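Local coordinates for protein putative alpha-L-fucosidase (Bacteroides thetaiotaomicron VPI-5482, PDB 3GZA) that probably hydrolyses alpha-L-fucosidic linkages as a member of glycosyl hydrolase family 29, in which fucose is released from glycans, at residues A[302-307]-A[342-347]; A[346-351]-A[366-371]. All blocks are in the same frame, centred on the assembly; numbering follows the deposited sequence. Where two conformers were deposited one is given.

In the fold
From the N terminus, the chain reaches helix 296-304, passes through strand 312-317 of the TIM-barrel-type sheet and enters helix 327-344. Contact 1 closes this loop by bringing the ends of the two helices together. The chain then leaves the helix and enters the C-terminal beta domain at strand 349-353. Strand 357-362 follows, and contact 2 closes the shorter loop when the start of strand 366-375 comes back near Ile-348, with strand 434-440 between the two strands. The loops follow one another and do not nest; they share Ser-346 and Pro-347. Tyr-370 also joins the two sites, since it hydrogen-bonds to Glu-304 OE2 and packs on Phe-344. Together they tie the barrel to the beta domain.

Contact 1: A[302-307]-A[342-347]; sequences KYEKSV and RRFSSP
Glu-304 and Arg-343 form the polar half of this contact. Their salt bridge joins Glu-304 OE2 to Arg-343 NH1 at 2.8 Å. As a hydrogen bond it is weak, because the N-H...O angle is only 122°. The carboxylate oxygen lies at the edge of the guanidinium, near its plane, but the two flat groups are turned 72° apart. This is a single-atom grip rather than a paired, coplanar one. The extended chain of Arg-343 from CG to NE carries its head across to the acid. OE2 is also hydrogen-bonded to Tyr-370 OH, its strongest polar partner. Arg-343 NE is held by Glu-339, so the guanidinium has acids at two of its nitrogens.

The apolar half is made by Tyr-303 and Phe-344. Their closest atoms are Tyr-303 CE2 and Phe-344 CE2, 3.9 Å apart. The Phe-344 carbon comes to the edge of the tyrosine ring, while Tyr-303 CE2 meets the Phe-344 ring obliquely. With chi1 at 179°, the tyrosine ring extends away from its own backbone N and runs alongside Phe-344. Arg-343 CB sits over the centre of one face of the Phe-344 ring. Ile-410 touches both aromatic side chains, and Tyr-370 makes an edge-to-face pair with Phe-344.

The two halves meet where Glu-304 OE2 lies 3.7 Å from Phe-344 CZ, at the ring edge and in its plane. The positive rim of the ring probably suits the acid there. With Arg-343 and Tyr-370 also close, the carboxylate is probably stabilised in its charged form.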
# COMPACT_ATOMS: atom_id res chain seq x y z
N LYS A 302 20.66 -34.90 -9.79
CA LYS A 302 20.92 -33.47 -9.67
C LYS A 302 21.98 -33.17 -8.63
O LYS A 302 22.86 -32.32 -8.86
CB LYS A 302 19.64 -32.69 -9.42
CG LYS A 302 18.66 -32.78 -10.61
CD LYS A 302 17.38 -32.03 -10.32
CE LYS A 302 16.40 -32.22 -11.50
NZ LYS A 302 17.05 -32.03 -12.83
N TYR A 303 21.89 -33.82 -7.48
CA TYR A 303 22.92 -33.65 -6.43
C TYR A 303 24.32 -33.90 -6.99
O TYR A 303 25.25 -33.09 -6.77
CB TYR A 303 22.60 -34.65 -5.29
CG TYR A 303 23.62 -34.60 -4.14
CD1 TYR A 303 23.52 -33.64 -3.15
CD2 TYR A 303 24.63 -35.52 -4.05
CE1 TYR A 303 24.43 -33.56 -2.12
CE2 TYR A 303 25.53 -35.48 -3.02
CZ TYR A 303 25.42 -34.51 -2.08
OH TYR A 303 26.35 -34.45 -1.03
N GLU A 304 24.49 -35.00 -7.71
CA GLU A 304 25.82 -35.35 -8.24
C GLU A 304 26.30 -34.36 -9.30
O GLU A 304 27.50 -34.18 -9.51
CB GLU A 304 25.83 -36.79 -8.78
CG GLU A 304 25.64 -37.81 -7.66
CD GLU A 304 25.74 -39.23 -8.10
OE1 GLU A 304 26.12 -39.51 -9.26
OE2 GLU A 304 25.47 -40.11 -7.26
N LYS A 305 25.35 -33.70 -9.97
CA LYS A 305 25.67 -32.74 -11.02
C LYS A 305 25.59 -31.30 -10.55
O LYS A 305 25.54 -30.39 -11.35
CB LYS A 305 24.81 -33.01 -12.28
CG LYS A 305 25.13 -34.33 -12.96
CD LYS A 305 24.14 -34.75 -14.04
CE LYS A 305 24.55 -36.11 -14.73
NZ LYS A 305 23.38 -36.81 -15.37
N SER A 306 25.57 -31.07 -9.24
CA SER A 306 25.58 -29.73 -8.66
C SER A 306 26.63 -29.76 -7.59
O SER A 306 27.75 -29.36 -7.87
CB SER A 306 24.23 -29.26 -8.12
OG SER A 306 23.64 -30.22 -7.27
N VAL A 307 26.30 -30.32 -6.42
CA VAL A 307 27.25 -30.46 -5.33
C VAL A 307 28.50 -31.21 -5.83
O VAL A 307 29.63 -30.88 -5.46
CB VAL A 307 26.61 -31.16 -4.14
CG1 VAL A 307 27.69 -31.42 -3.00
CG2 VAL A 307 25.37 -30.35 -3.63
N ARG A 342 23.51 -42.44 2.82
CA ARG A 342 23.76 -43.83 2.47
C ARG A 342 24.93 -43.99 1.48
O ARG A 342 25.79 -44.88 1.63
CB ARG A 342 22.52 -44.48 1.88
CG ARG A 342 22.64 -45.98 1.85
CD ARG A 342 21.48 -46.62 1.10
NE ARG A 342 21.55 -46.34 -0.33
CZ ARG A 342 22.31 -46.99 -1.21
NH1 ARG A 342 23.06 -48.03 -0.85
NH2 ARG A 342 22.29 -46.61 -2.48
N ARG A 343 24.97 -43.12 0.47
CA ARG A 343 26.00 -43.24 -0.54
C ARG A 343 27.36 -42.73 -0.09
O ARG A 343 28.37 -43.41 -0.31
CB ARG A 343 25.63 -42.47 -1.81
CG ARG A 343 24.36 -42.95 -2.45
CD ARG A 343 24.15 -42.28 -3.77
NE ARG A 343 22.88 -42.69 -4.36
CZ ARG A 343 22.48 -42.33 -5.58
NH1 ARG A 343 23.23 -41.58 -6.34
NH2 ARG A 343 21.31 -42.75 -6.03
N PHE A 344 27.37 -41.58 0.58
CA PHE A 344 28.61 -40.88 0.77
C PHE A 344 29.08 -40.61 2.19
O PHE A 344 30.13 -40.03 2.34
CB PHE A 344 28.56 -39.55 -0.01
CG PHE A 344 28.18 -39.71 -1.47
CD1 PHE A 344 28.94 -40.50 -2.30
CD2 PHE A 344 27.08 -39.05 -1.99
CE1 PHE A 344 28.60 -40.64 -3.66
CE2 PHE A 344 26.73 -39.19 -3.31
CZ PHE A 344 27.51 -39.99 -4.14
N SER A 345 28.38 -41.06 3.23
CA SER A 345 28.83 -40.69 4.57
C SER A 345 29.99 -41.53 5.08
O SER A 345 30.81 -41.02 5.86
CB SER A 345 27.69 -40.72 5.58
OG SER A 345 27.29 -42.04 5.83
N SER A 346 30.09 -42.76 4.60
CA SER A 346 31.12 -43.67 5.08
C SER A 346 31.92 -44.27 3.93
O SER A 346 31.52 -45.25 3.35
CB SER A 346 30.46 -44.74 5.94
OG SER A 346 29.77 -44.12 7.03
N PRO A 347 33.08 -43.68 3.62
CA PRO A 347 33.89 -44.23 2.52
C PRO A 347 34.63 -45.51 2.83
O PRO A 347 34.78 -45.88 3.99
CB PRO A 347 34.95 -43.16 2.31
CG PRO A 347 35.10 -42.51 3.60
CD PRO A 347 33.71 -42.48 4.19

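Contact 2: A[346-351]-A[366-371]; sequences SPIARI and QSVNYC
This contact lies in the C-terminal beta sandwich, which resembles F5/8 type C domains. Ile-348, beside strand 349-353, meets the first residues of strand 366-375. These strands are in one antiparallel sheet, but strand 434-440 runs between them. Near the end of that middle strand, the Ile-348 side chain reaches the side chains of Gln-366 and Val-368 and the carbonyl oxygen of Ser-367. The nearest CA atoms, of Ile-348 and Val-368, are 8.4 Å apart.

Ile-348 makes all the contacts from its side. Its CG2 lies against the amide of Gln-366, with CG2 to OE1 at 3.4 Å and CG2 to NE2 at 3.6 Å. The two side chains run alongside each other, pointing opposite ways. CG of Gln-366 sits between its own backbone N and carbonyl carbon (chi1 65°), and the chain beyond is extended, which carries the amide to the isoleucine. NE2 bonds to Lys-364 O, which helps fix the amide. The other branch of Ile-348 ends in CD1, which lies 3.5 Å from Ser-367 O. CD1 also packs on CG2 of Val-368 in one of the two conformers of that valine.

Leu-362 of strand 357-362, in the opposing sheet, touches both Ile-348 and Val-368. The three side chains form part of the core between two antiparallel sheets, as in beta sandwiches, consistent with an F5/8 type C-like domain.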
# COMPACT_ATOMS: atom_id res chain seq x y z
N SER A 346 30.09 -42.76 4.60
CA SER A 346 31.12 -43.67 5.08
C SER A 346 31.92 -44.27 3.93
O SER A 346 31.52 -45.25 3.35
CB SER A 346 30.46 -44.74 5.94
OG SER A 346 29.77 -44.12 7.03
N PRO A 347 33.08 -43.68 3.62
CA PRO A 347 33.89 -44.23 2.52
C PRO A 347 34.63 -45.51 2.83
O PRO A 347 34.78 -45.88 3.99
CB PRO A 347 34.95 -43.16 2.31
CG PRO A 347 35.10 -42.51 3.60
CD PRO A 347 33.71 -42.48 4.19
N ILE A 348 35.06 -46.19 1.77
CA ILE A 348 35.86 -47.39 1.92
C ILE A 348 37.17 -46.96 2.56
O ILE A 348 37.72 -47.66 3.42
CB ILE A 348 36.17 -48.05 0.57
CG1 ILE A 348 34.90 -48.59 -0.09
CG2 ILE A 348 37.20 -49.18 0.72
CD1 ILE A 348 35.09 -48.91 -1.57
N ALA A 349 37.71 -45.86 2.07
CA ALA A 349 38.95 -45.30 2.56
C ALA A 349 38.99 -43.83 2.18
O ALA A 349 38.27 -43.42 1.28
CB ALA A 349 40.19 -46.02 1.97
N ARG A 350 39.82 -43.08 2.88
CA ARG A 350 40.00 -41.65 2.63
C ARG A 350 41.45 -41.26 2.90
O ARG A 350 42.15 -41.90 3.68
CB ARG A 350 39.07 -40.85 3.52
CG ARG A 350 39.28 -39.35 3.47
CD ARG A 350 38.12 -38.55 4.03
NE ARG A 350 38.51 -37.15 4.30
CZ ARG A 350 37.67 -36.13 4.44
NH1 ARG A 350 36.36 -36.27 4.29
NH2 ARG A 350 38.15 -34.92 4.70
N ILE A 351 41.91 -40.22 2.21
CA ILE A 351 43.26 -39.70 2.38
C ILE A 351 43.24 -38.22 2.00
O ILE A 351 42.31 -37.77 1.34
CB ILE A 351 44.30 -40.51 1.54
CG1 ILE A 351 45.73 -40.27 2.03
CG2 ILE A 351 44.13 -40.23 0.05
CD1 ILE A 351 46.77 -41.23 1.42
N GLN A 366 38.48 -55.11 -3.47
CA GLN A 366 37.05 -54.96 -3.39
C GLN A 366 36.52 -54.04 -4.47
O GLN A 366 37.28 -53.35 -5.16
CB GLN A 366 36.66 -54.43 -2.03
CG GLN A 366 37.18 -53.02 -1.77
CD GLN A 366 36.97 -52.61 -0.35
OE1 GLN A 366 35.87 -52.24 0.04
NE2 GLN A 366 38.05 -52.62 0.44
N SER A 367 35.21 -54.00 -4.58
CA SER A 367 34.53 -53.20 -5.58
C SER A 367 34.59 -51.70 -5.26
O SER A 367 34.51 -51.29 -4.09
CB SER A 367 33.06 -53.64 -5.69
OG SER A 367 32.46 -53.10 -6.85
N VAL A 368 34.73 -50.89 -6.30
CA VAL A 368 34.75 -49.42 -6.15
C VAL A 368 34.09 -48.83 -7.39
O VAL A 368 34.36 -49.29 -8.49
CB VAL A 368 36.18 -48.85 -6.06
CG1 VAL A 368 36.14 -47.34 -5.78
CG2 VAL A 368 36.97 -49.54 -4.98
N ASN A 369 33.20 -47.84 -7.22
CA ASN A 369 32.58 -47.18 -8.38
C ASN A 369 32.39 -45.67 -8.25
O ASN A 369 31.84 -45.01 -9.15
CB ASN A 369 31.25 -47.84 -8.76
CG ASN A 369 30.17 -47.60 -7.76
OD1 ASN A 369 30.41 -47.62 -6.56
ND2 ASN A 369 28.95 -47.38 -8.24
N TYR A 370 32.83 -45.11 -7.12
CA TYR A 370 32.73 -43.68 -6.91
C TYR A 370 33.92 -43.19 -6.13
O TYR A 370 34.55 -43.90 -5.37
CB TYR A 370 31.56 -43.31 -6.00
CG TYR A 370 30.18 -43.13 -6.53
CD1 TYR A 370 29.72 -41.89 -6.90
CD2 TYR A 370 29.28 -44.18 -6.56
CE1 TYR A 370 28.44 -41.70 -7.33
CE2 TYR A 370 27.98 -44.00 -6.99
CZ TYR A 370 27.56 -42.76 -7.38
OH TYR A 370 26.26 -42.54 -7.77
N CYS A 371 34.26 -41.93 -6.39
CA CYS A 371 35.30 -41.22 -5.67
C CYS A 371 34.83 -39.81 -5.41
O CYS A 371 34.04 -39.28 -6.18
CB CYS A 371 36.59 -41.11 -6.49
SG CYS A 371 37.51 -42.61 -6.68